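4-phosphoerythronate dehydrogenase (Lactobacillus jensenii, PDB 4PRK) probably interconverts pyruvate and D-lactate with NAD as cofactor, as a D-lactate dehydrogenase of the D-isomer-specific 2-hydroxyacid dehydrogenase family. Local coordinates at residues A[26-31]-A[43-48]; A[3-8]-A[74-79]; A[125-130]-A[134-139]. One frame throughout, in Å; residues are numbered along the deposited sequence.

Contact 1: A[26-31]-A[43-48]; sequences ELKLID and ADCDGV
At one edge of the five-stranded parallel sheet, a salt bridge between Lys28 and Asp44 joins outermost strand 26-30 to the loop that leads into strand 47-50. The two strands are not neighbours, since strand 2-6 runs between them; accordingly the nearest pair of CA atoms, those of Lys28 and Cys45, is 8.1 Å apart, and side chains alone make the contact, which buries 119 Å² in total. Lys28 supplies the length. Its CG stands anti to the backbone N (chi1 180°), and the chain then runs out toward the loop with a bend at chi3 (147°), bringing NZ to 2.6 Å from Asp44 OD1. That oxygen receives the ammonium through its syn lone pair, on the side of its twin; Lys28 NZ is 3.3 Å from Asp44 OD2, so the ammonium sits on the inner side of the carboxylate but closer to OD1. The two side chains meet at about a right angle. Nearer the backbone, Cys45 directs SG at the root of the lysine, 4.3 Å from Lys28 CB, a loose van der Waals approach. Lys28 NZ also donates to Gln41 O, and Asp44 OD2 also pairs with Lys2 NZ, so the aspartate lies between two lysines. A methionine in place of Lys28 would probably leave Asp44 OD1 without its cationic mate and Gln41 O without this donor. On the strand's other face, Leu27 and Leu29 pack against helix 10-23, whereas Cys45 and Ile30 both rest on Ala4 of the intervening strand 2-6.

Contact 2: A[3-8]-A[74-79]; sequences IAVFSP and GLRIVG
Arg76 and Val5 set their side chains at about a right angle across the five-stranded parallel alpha/beta sheet, near the ends where strands 2-6 and 72-75 give way to loops. These strands are separated by strand 47-50, and the arginine reaches across the intervening strand: Val5 CA and Arg76 CA, the nearest CA pair, are 9.4 Å apart. The chain leaves with CG anti to the carbonyl carbon and bends at chi3, which turns the guanidinium toward the carbonyls at the end of strand 2-6. Val5 covers part of one face of that flat group; its CG1 lies 3.7 Å from Arg76 NH2, offset toward the rim. Phe6 O sits instead at the edge, only 7° out of the guanidinium plane, and is gripped end-on by both terminal nitrogens, 3.2 Å from Arg76 NH1 and 3.1 Å from Arg76 NH2. Both donors come from the same face of the peptide plane, and both are tilted from it. Two bonds to one oxygen, together with the methyl over the face, should restrict rotation of the group. The strongest polar partner is nevertheless Glu12, whose OE2 forms a salt bridge with NE and probably balances the buried charge; Leu49 of the intervening strand and Ile308 of helix 301-319 also pack on the arginine. The Ser7 carbonyl faces the guanidinium as well: Ser7 O lies 3.2 Å from Arg76 NH1, a weak bond at an N-H...O angle of 127°.

Contact 3: A[125-130]-A[134-139]; sequences KANMDK and TNPDSL
Asn127, near the end of helix 121-129, turns its amide toward Leu139 and Pro136 in the loop that follows within the NAD-binding domain. The contact across the segments is van der Waals in kind. Leu139 brings one methyl to the amide, with CD1 4.1 Å from Asn127 ND2, and the two side chains meet at a slant; Pro136 adds a more distant touch, its ring atom CG 4.5 Å from the same Asn127 ND2. The asparagine's chi1 of -126° lies away from any staggered position, and with this torsion the amide nitrogen points at the loop residues Leu139 and Pro136. Backbone hydrogen bonds shape each side separately. In the loop, Leu139 N donates to Pro136 O at 3.1 Å, closing the turn around the short 3-10 segment 137-138 and bringing both apolar partners to face the helix. In the helix, Asp129 N bonds Lys125 O at 2.8 Å. Charge pairing also stays within one segment: Lys125 NZ and Asp129 OD1, one helical turn apart, form a salt bridge of 3.6 Å. Between chains the interactions are mixed: Asp137 hydrogen-bonds Ser11 and Glu10 of the second subunit and Lys125 NZ donates to Ala285 O there, while Thr134 and Asn135 pack on Phe269 of that subunit. With just 91 Å² buried and no directional bond found between 125-130 and 134-139, the loop's position probably owes more to its own turn and to the neighbouring subunit than to the van der Waals contact of Asn127 with Leu139 and Pro136.

In the fold
Contacts 1 and 2 belong to the same five-stranded sheet, their centres 11 Å apart, and strand 2-6 is their common element: Ile30 N lies 2.7 Å from Val5 O, a probable interstrand hydrogen bond, and Val48 CG1 packs 3.3 Å from Phe6 CE1. Contact 3 stands on the opposite side of the chain's centre, 55 Å from contact 1 and 47 Å from contact 2 between centres, with nearest atoms about 36 and 32 Å away. It lies in the Rossmann-type portion, at the second subunit. In this family the active site occupies the cleft between the two domains; contacts 1 and 2 belong to the framework of one domain, whereas contact 3 has residues bonded to the second subunit.

Contact 1: A[26-31]-A[43-48]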
loop_
_atom_site.group_PDB
_atom_site.type_symbol
_atom_site.label_atom_id
_atom_site.label_comp_id
_atom_site.label_asym_id
_atom_site.label_seq_id
_atom_site.Cartn_x
_atom_site.Cartn_y
_atom_site.Cartn_z
ATOM N N GLU A 26 -38.605 -9.017 10.333
ATOM C CA GLU A 26 -38.891 -10.351 9.865
ATOM C C GLU A 26 -38.845 -10.320 8.365
ATOM O O GLU A 26 -39.327 -9.364 7.752
ATOM C CB GLU A 26 -40.274 -10.756 10.326
ATOM C CG GLU A 26 -40.721 -12.117 9.830
ATOM C CD GLU A 26 -41.976 -12.619 10.544
ATOM O OE1 GLU A 26 -42.466 -11.940 11.491
ATOM O OE2 GLU A 26 -42.463 -13.699 10.140
ATOM N N LEU A 27 -38.253 -11.350 7.769
ATOM C CA LEU A 27 -38.190 -11.462 6.296
ATOM C C LEU A 27 -39.052 -12.611 5.772
ATOM O O LEU A 27 -38.713 -13.768 5.963
ATOM C CB LEU A 27 -36.731 -11.649 5.762
ATOM C CG LEU A 27 -35.751 -10.475 6.005
ATOM C CD1 LEU A 27 -34.328 -10.793 5.559
ATOM C CD2 LEU A 27 -36.224 -9.169 5.382
ATOM N N LYS A 28 -40.110 -12.263 5.046
ATOM C CA LYS A 28 -40.954 -13.254 4.383
ATOM C C LYS A 28 -40.454 -13.626 3.000
ATOM O O LYS A 28 -40.607 -12.846 2.029
ATOM C CB LYS A 28 -42.390 -12.732 4.285
ATOM C CG LYS A 28 -43.384 -13.673 3.610
ATOM C CD LYS A 28 -44.782 -13.427 4.167
ATOM C CE LYS A 28 -45.887 -13.632 3.144
ATOM N NZ LYS A 28 -47.153 -13.053 3.696
ATOM N N LEU A 29 -39.912 -14.840 2.880
ATOM C CA LEU A 29 -39.269 -15.213 1.630
ATOM C C LEU A 29 -40.206 -15.832 0.685
ATOM O O LEU A 29 -40.756 -16.825 1.014
ATOM C CB LEU A 29 -38.152 -16.203 1.860
ATOM C CG LEU A 29 -36.868 -15.462 2.196
ATOM C CD1 LEU A 29 -36.982 -14.583 3.443
ATOM C CD2 LEU A 29 -35.783 -16.514 2.322
ATOM N N ILE A 30 -40.334 -15.276 -0.504
ATOM C CA ILE A 30 -41.065 -15.936 -1.593
ATOM C C ILE A 30 -40.114 -16.453 -2.710
ATOM O O ILE A 30 -39.261 -15.694 -3.240
ATOM C CB ILE A 30 -42.117 -14.986 -2.187
ATOM C CG1 ILE A 30 -43.052 -14.444 -1.078
ATOM C CG2 ILE A 30 -42.894 -15.697 -3.285
ATOM C CD1 ILE A 30 -42.688 -13.065 -0.545
ATOM N N ASP A 31 -40.271 -17.733 -3.074
ATOM C CA ASP A 31 -39.341 -18.408 -3.987
ATOM C C ASP A 31 -39.305 -17.744 -5.340
ATOM O O ASP A 31 -38.244 -17.601 -5.941
ATOM C CB ASP A 31 -39.710 -19.868 -4.178
ATOM C CG ASP A 31 -39.488 -20.675 -2.950
ATOM O OD1 ASP A 31 -39.122 -20.097 -1.899
ATOM O OD2 ASP A 31 -39.665 -21.899 -3.027
ATOM N N ALA A 43 -49.423 -8.766 1.556
ATOM C CA ALA A 43 -50.519 -8.132 2.259
ATOM C C ALA A 43 -50.158 -7.812 3.695
ATOM O O ALA A 43 -50.522 -6.761 4.197
ATOM C CB ALA A 43 -51.749 -9.021 2.211
ATOM N N ASP A 44 -49.427 -8.706 4.340
ATOM C CA ASP A 44 -49.052 -8.517 5.731
ATOM C C ASP A 44 -47.657 -7.920 5.850
ATOM O O ASP A 44 -47.029 -7.996 6.891
ATOM C CB ASP A 44 -49.181 -9.803 6.543
ATOM C CG ASP A 44 -48.448 -10.964 5.931
ATOM O OD1 ASP A 44 -48.048 -10.883 4.763
ATOM O OD2 ASP A 44 -48.277 -11.976 6.623
ATOM N N CYS A 45 -47.212 -7.280 4.780
ATOM C CA CYS A 45 -45.848 -6.820 4.662
ATOM C C CYS A 45 -45.705 -5.303 4.646
ATOM O O CYS A 45 -46.480 -4.604 4.012
ATOM C CB CYS A 45 -45.219 -7.416 3.408
ATOM S SG CYS A 45 -44.688 -9.127 3.577
ATOM N N ASP A 46 -44.730 -4.801 5.392
ATOM C CA ASP A 46 -44.344 -3.391 5.360
ATOM C C ASP A 46 -43.726 -2.876 4.038
ATOM O O ASP A 46 -43.918 -1.732 3.661
ATOM C CB ASP A 46 -43.446 -3.060 6.553
ATOM C CG ASP A 46 -44.194 -3.051 7.869
ATOM O OD1 ASP A 46 -44.204 -4.077 8.562
ATOM O OD2 ASP A 46 -44.767 -2.012 8.222
ATOM N N GLY A 47 -42.919 -3.711 3.393
ATOM C CA GLY A 47 -42.161 -3.328 2.211
ATOM C C GLY A 47 -41.710 -4.514 1.383
ATOM O O GLY A 47 -41.836 -5.642 1.828
ATOM N N VAL A 48 -41.196 -4.278 0.180
ATOM C CA VAL A 48 -40.811 -5.383 -0.686
ATOM C C VAL A 48 -39.363 -5.269 -1.193
ATOM O O VAL A 48 -38.837 -4.165 -1.394
ATOM C CB VAL A 48 -41.842 -5.531 -1.830
ATOM C CG1 VAL A 48 -41.310 -6.385 -2.971
ATOM C CG2 VAL A 48 -43.131 -6.131 -1.280
#

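Contact 2: A[3-8]-A[74-79]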
loop_
_atom_site.group_PDB
_atom_site.type_symbol
_atom_site.label_atom_id
_atom_site.label_comp_id
_atom_site.label_asym_id
_atom_site.label_seq_id
_atom_site.Cartn_x
_atom_site.Cartn_y
_atom_site.Cartn_z
ATOM N N ILE A 3 -40.773 -7.570 5.935
ATOM C CA ILE A 3 -40.366 -7.216 4.545
ATOM C C ILE A 3 -40.337 -8.481 3.657
ATOM O O ILE A 3 -39.642 -9.461 3.938
ATOM C CB ILE A 3 -39.017 -6.425 4.522
ATOM C CG1 ILE A 3 -39.103 -5.076 5.307
ATOM C CG2 ILE A 3 -38.514 -6.196 3.102
ATOM C CD1 ILE A 3 -39.850 -3.953 4.617
ATOM N N ALA A 4 -41.148 -8.494 2.617
ATOM C CA ALA A 4 -41.168 -9.636 1.723
ATOM C C ALA A 4 -39.938 -9.637 0.837
ATOM O O ALA A 4 -39.544 -8.604 0.334
ATOM C CB ALA A 4 -42.427 -9.641 0.887
ATOM N N VAL A 5 -39.346 -10.807 0.654
ATOM C CA VAL A 5 -38.184 -10.966 -0.190
ATOM C C VAL A 5 -38.510 -11.937 -1.304
ATOM O O VAL A 5 -38.746 -13.102 -1.063
ATOM C CB VAL A 5 -37.016 -11.537 0.616
ATOM C CG1 VAL A 5 -35.816 -11.790 -0.272
ATOM C CG2 VAL A 5 -36.666 -10.604 1.754
ATOM N N PHE A 6 -38.447 -11.461 -2.534
ATOM C CA PHE A 6 -38.866 -12.257 -3.663
ATOM C C PHE A 6 -37.701 -12.914 -4.341
ATOM O O PHE A 6 -36.706 -12.281 -4.593
ATOM C CB PHE A 6 -39.636 -11.393 -4.646
ATOM C CG PHE A 6 -40.980 -10.986 -4.139
ATOM C CD1 PHE A 6 -41.132 -9.827 -3.415
ATOM C CD2 PHE A 6 -42.078 -11.789 -4.348
ATOM C CE1 PHE A 6 -42.363 -9.462 -2.932
ATOM C CE2 PHE A 6 -43.316 -11.430 -3.866
ATOM C CZ PHE A 6 -43.455 -10.266 -3.159
ATOM N N SER A 7 -37.837 -14.194 -4.633
ATOM C CA SER A 7 -36.817 -14.897 -5.379
ATOM C C SER A 7 -35.414 -14.845 -4.782
ATOM O O SER A 7 -34.469 -14.422 -5.428
ATOM C CB SER A 7 -36.793 -14.386 -6.808
ATOM O OG SER A 7 -35.906 -15.141 -7.590
ATOM N N PRO A 8 -35.263 -15.235 -3.531
ATOM C CA PRO A 8 -33.888 -15.271 -3.008
ATOM C C PRO A 8 -32.980 -16.344 -3.630
ATOM O O PRO A 8 -33.433 -17.419 -3.980
ATOM C CB PRO A 8 -34.084 -15.536 -1.526
ATOM C CG PRO A 8 -35.232 -16.440 -1.480
ATOM C CD PRO A 8 -36.178 -15.762 -2.400
ATOM N N GLY A 74 -37.914 -2.083 -3.543
ATOM C CA GLY A 74 -36.488 -2.247 -3.236
ATOM C C GLY A 74 -35.866 -3.301 -4.143
ATOM O O GLY A 74 -35.901 -4.505 -3.849
ATOM N N LEU A 75 -35.358 -2.852 -5.278
ATOM C CA LEU A 75 -34.461 -3.654 -6.097
ATOM C C LEU A 75 -33.267 -4.043 -5.266
ATOM O O LEU A 75 -32.652 -3.162 -4.635
ATOM C CB LEU A 75 -33.911 -2.838 -7.274
ATOM C CG LEU A 75 -34.716 -2.787 -8.546
ATOM C CD1 LEU A 75 -36.117 -3.358 -8.442
ATOM C CD2 LEU A 75 -34.748 -1.338 -8.989
ATOM N N ARG A 76 -32.931 -5.335 -5.268
ATOM C CA ARG A 76 -31.705 -5.809 -4.565
ATOM C C ARG A 76 -30.503 -5.748 -5.499
ATOM O O ARG A 76 -29.339 -5.920 -5.068
ATOM C CB ARG A 76 -31.872 -7.241 -4.037
ATOM C CG ARG A 76 -32.982 -7.382 -2.988
ATOM C CD ARG A 76 -32.789 -8.644 -2.157
ATOM N NE ARG A 76 -32.720 -9.920 -2.905
ATOM C CZ ARG A 76 -33.763 -10.537 -3.458
ATOM N NH1 ARG A 76 -33.607 -11.710 -4.069
ATOM N NH2 ARG A 76 -34.983 -9.981 -3.410
ATOM N N ILE A 77 -30.818 -5.519 -6.775
ATOM C CA ILE A 77 -29.845 -5.454 -7.843
ATOM C C ILE A 77 -29.672 -4.025 -8.345
ATOM O O ILE A 77 -30.316 -3.073 -7.861
ATOM C CB ILE A 77 -30.238 -6.371 -8.996
ATOM C CG1 ILE A 77 -31.526 -5.903 -9.642
ATOM C CG2 ILE A 77 -30.379 -7.786 -8.471
ATOM C CD1 ILE A 77 -31.974 -6.845 -10.739
ATOM N N VAL A 78 -28.763 -3.913 -9.301
ATOM C CA VAL A 78 -28.442 -2.658 -9.931
ATOM C C VAL A 78 -29.369 -2.318 -11.094
ATOM O O VAL A 78 -29.799 -1.177 -11.196
ATOM C CB VAL A 78 -26.978 -2.636 -10.392
ATOM C CG1 VAL A 78 -26.732 -3.641 -11.509
ATOM C CG2 VAL A 78 -26.578 -1.230 -10.812
ATOM N N GLY A 79 -29.691 -3.292 -11.944
ATOM C CA GLY A 79 -30.465 -3.022 -13.146
ATOM C C GLY A 79 -31.929 -2.767 -12.853
ATOM O O GLY A 79 -32.538 -3.517 -12.114
#

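Contact 3: A[125-130]-A[134-139]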
loop_
_atom_site.group_PDB
_atom_site.type_symbol
_atom_site.label_atom_id
_atom_site.label_comp_id
_atom_site.label_asym_id
_atom_site.label_seq_id
_atom_site.Cartn_x
_atom_site.Cartn_y
_atom_site.Cartn_z
ATOM N N LYS A 125 -0.212 -25.489 -17.613
ATOM C CA LYS A 125 -1.057 -26.679 -17.482
ATOM C C LYS A 125 -1.259 -27.435 -18.800
ATOM O O LYS A 125 -1.106 -28.674 -18.832
ATOM C CB LYS A 125 -2.427 -26.376 -16.872
ATOM C CG LYS A 125 -2.990 -27.576 -16.126
ATOM C CD LYS A 125 -4.467 -27.431 -15.846
ATOM C CE LYS A 125 -4.967 -28.448 -14.799
ATOM N NZ LYS A 125 -4.722 -29.838 -15.248
ATOM N N ALA A 126 -1.634 -26.721 -19.853
ATOM C CA ALA A 126 -1.831 -27.333 -21.166
ATOM C C ALA A 126 -0.566 -28.073 -21.617
ATOM O O ALA A 126 -0.616 -29.154 -22.196
ATOM C CB ALA A 126 -2.192 -26.274 -22.179
ATOM N N ASN A 127 0.572 -27.483 -21.296
ATOM C CA ASN A 127 1.858 -28.070 -21.568
ATOM C C ASN A 127 2.117 -29.354 -20.728
ATOM O O ASN A 127 2.569 -30.374 -21.250
ATOM C CB ASN A 127 2.923 -27.034 -21.244
ATOM C CG ASN A 127 3.847 -26.791 -22.379
ATOM O OD1 ASN A 127 3.443 -26.795 -23.535
ATOM N ND2 ASN A 127 5.112 -26.566 -22.057
ATOM N N MET A 128 1.792 -29.308 -19.442
ATOM C CA MET A 128 1.994 -30.438 -18.564
ATOM C C MET A 128 1.073 -31.554 -18.971
ATOM O O MET A 128 1.469 -32.713 -18.964
ATOM C CB MET A 128 1.769 -30.029 -17.122
ATOM C CG MET A 128 2.850 -29.073 -16.639
ATOM S SD MET A 128 2.308 -27.964 -15.322
ATOM C CE MET A 128 2.541 -28.991 -13.858
ATOM N N ASP A 129 -0.148 -31.205 -19.368
ATOM C CA ASP A 129 -1.098 -32.200 -19.835
ATOM C C ASP A 129 -0.486 -33.057 -20.965
ATOM O O ASP A 129 -0.814 -34.209 -21.057
ATOM C CB ASP A 129 -2.415 -31.537 -20.271
ATOM C CG ASP A 129 -3.253 -31.022 -19.072
ATOM O OD1 ASP A 129 -2.917 -31.347 -17.918
ATOM O OD2 ASP A 129 -4.254 -30.292 -19.274
ATOM N N LYS A 130 0.402 -32.494 -21.790
ATOM C CA LYS A 130 1.116 -33.214 -22.844
ATOM C C LYS A 130 2.473 -33.726 -22.399
ATOM O O LYS A 130 3.336 -34.000 -23.227
ATOM C CB LYS A 130 1.415 -32.278 -24.029
ATOM C CG LYS A 130 0.309 -31.341 -24.491
ATOM C CD LYS A 130 -0.952 -32.067 -24.943
ATOM C CE LYS A 130 -1.720 -31.232 -25.979
ATOM N NZ LYS A 130 -2.929 -31.937 -26.497
ATOM N N THR A 134 8.746 -28.358 -18.780
ATOM C CA THR A 134 9.908 -27.484 -18.857
ATOM C C THR A 134 9.539 -26.031 -18.538
ATOM O O THR A 134 8.399 -25.735 -18.167
ATOM C CB THR A 134 10.622 -27.570 -20.235
ATOM O OG1 THR A 134 9.698 -27.245 -21.260
ATOM C CG2 THR A 134 11.176 -28.992 -20.509
ATOM N N ASN A 135 10.541 -25.152 -18.646
ATOM C CA ASN A 135 10.355 -23.713 -18.562
ATOM C C ASN A 135 10.856 -23.025 -19.822
ATOM O O ASN A 135 11.823 -22.262 -19.754
ATOM C CB ASN A 135 11.105 -23.116 -17.357
ATOM C CG ASN A 135 10.565 -23.592 -16.010
ATOM O OD1 ASN A 135 9.524 -24.265 -15.902
ATOM N ND2 ASN A 135 11.277 -23.240 -14.980
ATOM N N PRO A 136 10.170 -23.249 -20.958
ATOM C CA PRO A 136 10.501 -22.550 -22.183
ATOM C C PRO A 136 10.311 -21.024 -22.081
ATOM O O PRO A 136 9.454 -20.574 -21.353
ATOM C CB PRO A 136 9.464 -23.116 -23.176
ATOM C CG PRO A 136 8.281 -23.405 -22.323
ATOM C CD PRO A 136 8.931 -24.043 -21.111
ATOM N N ASP A 137 11.030 -20.249 -22.883
ATOM C CA ASP A 137 10.936 -18.763 -22.826
ATOM C C ASP A 137 9.567 -18.198 -23.216
ATOM O O ASP A 137 9.192 -17.122 -22.775
ATOM C CB ASP A 137 11.985 -18.154 -23.704
ATOM C CG ASP A 137 12.051 -16.679 -23.582
ATOM O OD1 ASP A 137 12.569 -16.126 -22.555
ATOM O OD2 ASP A 137 11.594 -16.072 -24.558
ATOM N N SER A 138 8.817 -18.958 -24.009
ATOM C CA SER A 138 7.533 -18.557 -24.437
ATOM C C SER A 138 6.551 -18.472 -23.230
ATOM O O SER A 138 5.536 -17.829 -23.342
ATOM C CB SER A 138 6.989 -19.593 -25.409
ATOM O OG SER A 138 6.772 -20.811 -24.716
ATOM N N LEU A 139 6.863 -19.158 -22.133
ATOM C CA LEU A 139 6.124 -19.095 -20.888
ATOM C C LEU A 139 6.816 -18.279 -19.760
ATOM O O LEU A 139 6.443 -18.391 -18.595
ATOM C CB LEU A 139 5.931 -20.525 -20.380
ATOM C CG LEU A 139 5.138 -21.433 -21.345
ATOM C CD1 LEU A 139 4.734 -22.728 -20.670
ATOM C CD2 LEU A 139 3.916 -20.688 -21.868
#